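Local coordinates for mandelate racemase/muconate lactonizing enzyme family protein (PDB 3S5S) that belongs to the mandelate racemase/muconate lactonizing enzyme family of the enolase superfamily, built from an alpha/beta-barrel and a capping domain, at residues A[190-204]-A[215-227]. Residues are numbered along the deposited sequence; the frame is centred on the assembly and turned at random.
Sequences SLILDGNGGLTAGEA and GADVALLEQPVPR
Glu222 crosses its extended side chain over Asp194, so that the two carboxylates stack, their planes 14° apart and Asp194 OD2 3.2 Å from Glu222 OE2. Paired in register, both leave the same face of the sheet, and CG anti to the backbone N in each (chi1 -166° in Asp194, -177° in Glu222) swings the two chains the same way. Two acceptors this close would repel; the ammonium of Lys164, salt-bridged to both oxygens, probably offsets that, and Asn269 holds the other oxygen of Glu222. Asp194 OD1 is occupied differently: Asn196 N reaches it at 3.0 Å, on the anti side but well out of the carboxylate plane, in an Asx turn that overlaps the type I' turn from Gly195 to Gly198. One pair earlier on the same face, Ile192 and Leu220 lie side by side, CG1 of Ile192 3.7 Å from CB of Leu220. Strands 190-194 and 217-222 are adjacent parallel strands of the alpha/beta-barrel, joined through helix 201-213 as a beta-alpha-beta crossover; the acids stand at their C-terminal ends, where barrels of this superfamily carry their active sites, and probably face that region. A beta bulge shifts the register between Leu191 and Ile192: Leu191 O takes Ala219 N at 2.8 Å and, weakly, Leu220 N. On the face toward the helices, Leu191, Leu193, Val218 and Leu221 supply apolar branches, Leu193 CB meeting CD1 of Leu221, and Ile179 of helix 175-185 packs against Leu191 and Leu193. Past the strands, glycine suits Gly195, since a CB would run into Pro224 CA, and Gly197, whose phi is positive; its N donates to Gln223 O at 2.9 Å. A residue as small as Ala204 suits the close approach of helix 201-213 to the proline ring, its CB 3.5 Å from CB of Pro224.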
ATOM      1  N   SER A 190      28.859 -11.900  -4.155  1.00 40.45           N
ATOM      2  CA  SER A 190      27.924 -12.207  -3.094  1.00 40.09           C
ATOM      3  C   SER A 190      27.101 -13.436  -3.520  1.00 39.10           C
ATOM      4  O   SER A 190      26.770 -13.581  -4.712  1.00 38.89           O
ATOM      5  CB  SER A 190      26.978 -11.017  -3.006  1.00 38.82           C
ATOM      6  OG  SER A 190      26.867 -10.544  -1.688  1.00 42.80           O
ATOM      7  N   LEU A 191      26.725 -14.297  -2.573  1.00 38.19           N
ATOM      8  CA  LEU A 191      25.881 -15.457  -2.920  1.00 36.60           C
ATOM      9  C   LEU A 191      24.491 -15.493  -2.281  1.00 35.61           C
ATOM     10  O   LEU A 191      24.326 -15.197  -1.106  1.00 36.89           O
ATOM     11  CB  LEU A 191      26.616 -16.746  -2.617  1.00 37.68           C
ATOM     12  CG  LEU A 191      27.934 -17.005  -3.381  1.00 38.90           C
ATOM     13  CD1 LEU A 191      28.403 -18.366  -3.024  1.00 38.39           C
ATOM     14  CD2 LEU A 191      27.867 -16.840  -4.946  1.00 33.55           C
ATOM     15  N   ILE A 192      23.482 -15.831  -3.072  1.00 33.84           N
ATOM     16  CA  ILE A 192      22.192 -16.259  -2.556  1.00 32.09           C
ATOM     17  C   ILE A 192      22.022 -17.792  -2.811  1.00 33.13           C
ATOM     18  O   ILE A 192      21.981 -18.255  -3.969  1.00 33.67           O
ATOM     19  CB  ILE A 192      21.030 -15.492  -3.220  1.00 30.15           C
ATOM     20  CG1 ILE A 192      20.944 -14.068  -2.704  1.00 29.27           C
ATOM     21  CG2 ILE A 192      19.698 -16.165  -2.931  1.00 28.37           C
ATOM     22  CD1 ILE A 192      20.457 -13.102  -3.758  1.00 31.44           C
ATOM     23  N   LEU A 193      21.921 -18.565  -1.744  1.00 32.83           N
ATOM     24  CA  LEU A 193      21.564 -19.970  -1.873  1.00 33.59           C
ATOM     25  C   LEU A 193      20.038 -20.086  -1.786  1.00 32.67           C
ATOM     26  O   LEU A 193      19.432 -19.826  -0.731  1.00 31.35           O
ATOM     27  CB  LEU A 193      22.286 -20.808  -0.810  1.00 35.43           C
ATOM     28  CG  LEU A 193      23.777 -20.513  -0.545  1.00 36.12           C
ATOM     29  CD1 LEU A 193      24.357 -21.473   0.454  1.00 40.24           C
ATOM     30  CD2 LEU A 193      24.646 -20.584  -1.784  1.00 39.18           C
ATOM     31  N   ASP A 194      19.426 -20.416  -2.922  1.00 32.47           N
ATOM     32  CA  ASP A 194      17.986 -20.625  -3.028  1.00 32.91           C
ATOM     33  C   ASP A 194      17.686 -22.126  -2.978  1.00 35.24           C
ATOM     34  O   ASP A 194      18.175 -22.882  -3.813  1.00 35.91           O
ATOM     35  CB  ASP A 194      17.458 -20.037  -4.342  1.00 31.59           C
ATOM     36  CG  ASP A 194      15.924 -19.905  -4.376  1.00 31.77           C
ATOM     37  OD1 ASP A 194      15.219 -20.558  -3.577  1.00 31.99           O
ATOM     38  OD2 ASP A 194      15.406 -19.127  -5.220  1.00 33.45           O
ATOM     39  N   GLY A 195      16.873 -22.540  -2.007  1.00 36.62           N
ATOM     40  CA  GLY A 195      16.554 -23.952  -1.791  1.00 39.60           C
ATOM     41  C   GLY A 195      15.231 -24.334  -2.430  1.00 40.49           C
ATOM     42  O   GLY A 195      14.953 -25.506  -2.664  1.00 41.67           O
ATOM     43  N   ASN A 196      14.403 -23.334  -2.716  1.00 40.38           N
ATOM     44  CA  ASN A 196      13.021 -23.565  -3.165  1.00 41.25           C
ATOM     45  C   ASN A 196      12.372 -24.671  -2.363  1.00 43.30           C
ATOM     46  O   ASN A 196      11.676 -25.512  -2.910  1.00 44.70           O
ATOM     47  CB  ASN A 196      12.941 -23.839  -4.685  1.00 41.27           C
ATOM     48  CG  ASN A 196      13.096 -22.553  -5.528  1.00 41.32           C
ATOM     49  OD1 ASN A 196      14.085 -22.386  -6.263  1.00 42.27           O
ATOM     50  ND2 ASN A 196      12.118 -21.632  -5.407  1.00 41.45           N
ATOM     51  N   GLY A 197      12.630 -24.678  -1.057  1.00 44.29           N
ATOM     52  CA  GLY A 197      11.919 -25.557  -0.149  1.00 46.13           C
ATOM     53  C   GLY A 197      12.276 -27.025  -0.261  1.00 48.86           C
ATOM     54  O   GLY A 197      11.660 -27.889   0.411  1.00 50.67           O
ATOM     55  N   GLY A 198      13.276 -27.322  -1.085  1.00 49.44           N
ATOM     56  CA  GLY A 198      13.692 -28.704  -1.310  1.00 51.42           C
ATOM     57  C   GLY A 198      14.835 -29.154  -0.418  1.00 53.07           C
ATOM     58  O   GLY A 198      15.627 -30.026  -0.806  1.00 55.33           O
ATOM     59  N   LEU A 199      14.952 -28.565   0.767  1.00 52.14           N
ATOM     60  CA  LEU A 199      15.931 -29.029   1.725  1.00 53.24           C
ATOM     61  C   LEU A 199      15.252 -29.382   3.046  1.00 54.14           C
ATOM     62  O   LEU A 199      14.015 -29.327   3.187  1.00 53.08           O
ATOM     63  CB  LEU A 199      17.024 -27.983   1.955  1.00 52.80           C
ATOM     64  CG  LEU A 199      18.147 -27.660   0.942  1.00 54.80           C
ATOM     65  CD1 LEU A 199      17.650 -27.027  -0.359  1.00 54.77           C
ATOM     66  CD2 LEU A 199      19.199 -26.728   1.568  1.00 55.46           C
ATOM     67  N   THR A 200      16.091 -29.821   3.981  1.00 55.77           N
ATOM     68  CA  THR A 200      15.782 -29.916   5.395  1.00 56.27           C
ATOM     69  C   THR A 200      16.534 -28.743   5.986  1.00 55.41           C
ATOM     70  O   THR A 200      17.307 -28.079   5.274  1.00 54.90           O
ATOM     71  CB  THR A 200      16.318 -31.244   6.017  1.00 59.16           C
ATOM     72  OG1 THR A 200      17.694 -31.411   5.657  1.00 59.41           O
ATOM     73  CG2 THR A 200      15.496 -32.466   5.546  1.00 59.45           C
ATOM     74  N   ALA A 201      16.303 -28.458   7.266  1.00 55.56           N
ATOM     75  CA  ALA A 201      17.062 -27.421   7.950  1.00 54.46           C
ATOM     76  C   ALA A 201      18.510 -27.871   8.066  1.00 56.24           C
ATOM     77  O   ALA A 201      19.426 -27.111   7.749  1.00 54.97           O
ATOM     78  CB  ALA A 201      16.461 -27.129   9.322  1.00 54.70           C
ATOM     79  N   GLY A 202      18.695 -29.128   8.500  1.00 59.16           N
ATOM     80  CA  GLY A 202      20.013 -29.701   8.764  1.00 61.26           C
ATOM     81  C   GLY A 202      20.977 -29.399   7.635  1.00 60.80           C
ATOM     82  O   GLY A 202      22.011 -28.765   7.839  1.00 60.56           O
ATOM     83  N   GLU A 203      20.616 -29.851   6.439  1.00 60.72           N
ATOM     84  CA  GLU A 203      21.364 -29.552   5.236  1.00 60.91           C
ATOM     85  C   GLU A 203      21.619 -28.040   5.089  1.00 59.37           C
ATOM     86  O   GLU A 203      22.778 -27.607   4.953  1.00 60.03           O
ATOM     87  CB  GLU A 203      20.638 -30.123   4.009  1.00 60.57           C
ATOM     88  CG  GLU A 203      20.427 -31.647   4.062  1.00 64.49           C
ATOM     89  CD  GLU A 203      19.315 -32.187   3.127  1.00 66.60           C
ATOM     90  OE1 GLU A 203      19.107 -33.426   3.168  1.00 69.04           O
ATOM     91  OE2 GLU A 203      18.658 -31.411   2.366  1.00 62.18           O
ATOM     92  N   ALA A 204      20.548 -27.244   5.143  1.00 57.70           N
ATOM     93  CA  ALA A 204      20.633 -25.808   4.877  1.00 55.86           C
ATOM     94  C   ALA A 204      21.751 -25.171   5.679  1.00 56.53           C
ATOM     95  O   ALA A 204      22.667 -24.578   5.106  1.00 56.25           O
ATOM     96  CB  ALA A 204      19.307 -25.121   5.175  1.00 54.02           C
ATOM     97  N   GLY A 215      35.322 -18.780   2.619  1.00 62.39           N
ATOM     98  CA  GLY A 215      35.490 -17.329   2.422  1.00 59.89           C
ATOM     99  C   GLY A 215      34.383 -16.668   1.604  1.00 56.21           C
ATOM    100  O   GLY A 215      34.428 -15.460   1.337  1.00 54.93           O
ATOM    101  N   ALA A 216      33.389 -17.449   1.199  1.00 53.97           N
ATOM    102  CA  ALA A 216      32.290 -16.897   0.403  1.00 50.99           C
ATOM    103  C   ALA A 216      31.414 -15.983   1.242  1.00 49.16           C
ATOM    104  O   ALA A 216      31.095 -16.270   2.422  1.00 49.66           O
ATOM    105  CB  ALA A 216      31.463 -18.000  -0.245  1.00 50.05           C
ATOM    106  N   ASP A 217      31.041 -14.867   0.634  1.00 46.74           N
ATOM    107  CA  ASP A 217      30.102 -13.969   1.245  1.00 44.53           C
ATOM    108  C   ASP A 217      28.694 -14.453   0.841  1.00 42.28           C
ATOM    109  O   ASP A 217      28.132 -14.060  -0.194  1.00 41.83           O
ATOM    110  CB  ASP A 217      30.471 -12.533   0.833  1.00 44.77           C
ATOM    111  CG  ASP A 217      29.392 -11.500   1.136  1.00 45.08           C
ATOM    112  OD1 ASP A 217      28.730 -11.543   2.192  1.00 46.08           O
ATOM    113  OD2 ASP A 217      29.204 -10.611   0.280  1.00 49.02           O
ATOM    114  N   VAL A 218      28.136 -15.345   1.652  1.00 41.07           N
ATOM    115  CA  VAL A 218      26.732 -15.729   1.522  1.00 38.68           C
ATOM    116  C   VAL A 218      25.899 -14.582   2.058  1.00 36.67           C
ATOM    117  O   VAL A 218      25.916 -14.276   3.233  1.00 37.20           O
ATOM    118  CB  VAL A 218      26.392 -17.063   2.304  1.00 40.41           C
ATOM    119  CG1 VAL A 218      24.870 -17.353   2.280  1.00 37.23           C
ATOM    120  CG2 VAL A 218      27.171 -18.230   1.747  1.00 39.03           C
ATOM    121  N   ALA A 219      25.194 -13.911   1.172  1.00 34.74           N
ATOM    122  CA  ALA A 219      24.435 -12.726   1.546  1.00 32.77           C
ATOM    123  C   ALA A 219      22.997 -13.071   1.959  1.00 31.85           C
ATOM    124  O   ALA A 219      22.332 -12.276   2.632  1.00 31.21           O
ATOM    125  CB  ALA A 219      24.438 -11.747   0.382  1.00 31.50           C
ATOM    126  N   LEU A 220      22.512 -14.249   1.557  1.00 31.18           N
ATOM    127  CA  LEU A 220      21.137 -14.623   1.841  1.00 30.57           C
ATOM    128  C   LEU A 220      20.939 -16.123   1.692  1.00 31.97           C
ATOM    129  O   LEU A 220      21.465 -16.717   0.743  1.00 33.66           O
ATOM    130  CB  LEU A 220      20.206 -13.871   0.879  1.00 27.78           C
ATOM    131  CG  LEU A 220      18.700 -13.993   1.055  1.00 26.29           C
ATOM    132  CD1 LEU A 220      18.244 -13.327   2.345  1.00 22.84           C
ATOM    133  CD2 LEU A 220      17.977 -13.377  -0.162  1.00 23.11           C
ATOM    134  N   LEU A 221      20.205 -16.736   2.623  1.00 31.33           N
ATOM    135  CA  LEU A 221      19.700 -18.074   2.426  1.00 31.09           C
ATOM    136  C   LEU A 221      18.200 -18.045   2.157  1.00 30.55           C
ATOM    137  O   LEU A 221      17.415 -17.842   3.070  1.00 31.17           O
ATOM    138  CB  LEU A 221      19.959 -18.918   3.643  1.00 32.85           C
ATOM    139  CG  LEU A 221      19.395 -20.337   3.684  1.00 32.85           C
ATOM    140  CD1 LEU A 221      20.003 -21.296   2.667  1.00 34.52           C
ATOM    141  CD2 LEU A 221      19.672 -20.853   5.060  1.00 33.50           C
ATOM    142  N   GLU A 222      17.808 -18.305   0.918  1.00 29.23           N
ATOM    143  CA  GLU A 222      16.434 -18.207   0.513  1.00 29.24           C
ATOM    144  C   GLU A 222      15.572 -19.482   0.655  1.00 30.44           C
ATOM    145  O   GLU A 222      15.896 -20.540   0.068  1.00 31.96           O
ATOM    146  CB  GLU A 222      16.378 -17.754  -0.931  1.00 28.18           C
ATOM    147  CG  GLU A 222      14.969 -17.567  -1.353  1.00 29.57           C
ATOM    148  CD  GLU A 222      14.860 -16.892  -2.638  1.00 28.80           C
ATOM    149  OE1 GLU A 222      13.726 -16.644  -3.029  1.00 31.37           O
ATOM    150  OE2 GLU A 222      15.898 -16.616  -3.261  1.00 33.33           O
ATOM    151  N   GLN A 223      14.475 -19.363   1.407  1.00 29.36           N
ATOM    152  CA  GLN A 223      13.506 -20.451   1.601  1.00 30.00           C
ATOM    153  C   GLN A 223      14.105 -21.869   1.567  1.00 31.24           C
ATOM    154  O   GLN A 223      13.731 -22.686   0.711  1.00 31.66           O
ATOM    155  CB  GLN A 223      12.411 -20.353   0.535  1.00 28.91           C
ATOM    156  CG  GLN A 223      11.289 -21.317   0.780  1.00 31.70           C
ATOM    157  CD  GLN A 223      10.358 -20.822   1.840  1.00 33.21           C
ATOM    158  OE1 GLN A 223      10.072 -19.621   1.910  1.00 33.24           O
ATOM    159  NE2 GLN A 223       9.867 -21.733   2.671  1.00 33.31           N
ATOM    160  N   PRO A 224      15.013 -22.183   2.492  1.00 32.21           N
ATOM    161  CA  PRO A 224      15.657 -23.484   2.354  1.00 34.12           C
ATOM    162  C   PRO A 224      14.724 -24.660   2.610  1.00 35.78           C
ATOM    163  O   PRO A 224      14.912 -25.725   2.025  1.00 37.53           O
ATOM    164  CB  PRO A 224      16.746 -23.459   3.424  1.00 33.92           C
ATOM    165  CG  PRO A 224      16.261 -22.559   4.444  1.00 34.98           C
ATOM    166  CD  PRO A 224      15.352 -21.531   3.770  1.00 32.73           C
ATOM    167  N   VAL A 225      13.759 -24.485   3.508  1.00 35.99           N
ATOM    168  CA  VAL A 225      12.828 -25.542   3.854  1.00 37.35           C
ATOM    169  C   VAL A 225      11.434 -25.285   3.271  1.00 36.76           C
ATOM    170  O   VAL A 225      11.166 -24.206   2.767  1.00 35.09           O
ATOM    171  CB  VAL A 225      12.756 -25.778   5.360  1.00 38.44           C
ATOM    172  CG1 VAL A 225      14.106 -26.281   5.882  1.00 40.23           C
ATOM    173  CG2 VAL A 225      12.308 -24.533   6.084  1.00 36.31           C
ATOM    174  N   PRO A 226      10.556 -26.308   3.309  1.00 39.01           N
ATOM    175  CA  PRO A 226       9.235 -26.140   2.698  1.00 38.04           C
ATOM    176  C   PRO A 226       8.364 -25.141   3.451  1.00 37.36           C
ATOM    177  O   PRO A 226       8.541 -24.936   4.663  1.00 37.30           O
ATOM    178  CB  PRO A 226       8.605 -27.545   2.776  1.00 39.48           C
ATOM    179  CG  PRO A 226       9.726 -28.513   3.256  1.00 42.38           C
ATOM    180  CD  PRO A 226      10.759 -27.659   3.914  1.00 41.37           C
ATOM    181  N   ARG A 227       7.383 -24.595   2.721  1.00 36.49           N
ATOM    182  CA  ARG A 227       6.414 -23.649   3.232  1.00 36.05           C
ATOM    183  C   ARG A 227       5.778 -24.008   4.578  1.00 37.67           C
ATOM    184  O   ARG A 227       5.533 -23.108   5.382  1.00 37.23           O
ATOM    185  CB  ARG A 227       5.318 -23.389   2.213  1.00 35.27           C
ATOM    186  CG  ARG A 227       4.372 -22.318   2.670  1.00 36.50           C
ATOM    187  CD  ARG A 227       3.214 -22.092   1.745  1.00 38.50           C
ATOM    188  NE  ARG A 227       2.057 -21.612   2.513  1.00 43.93           N
ATOM    189  CZ  ARG A 227       1.720 -20.327   2.682  1.00 45.20           C
ATOM    190  NH1 ARG A 227       2.425 -19.351   2.120  1.00 43.33           N
ATOM    191  NH2 ARG A 227       0.653 -20.012   3.414  1.00 47.81           N
TER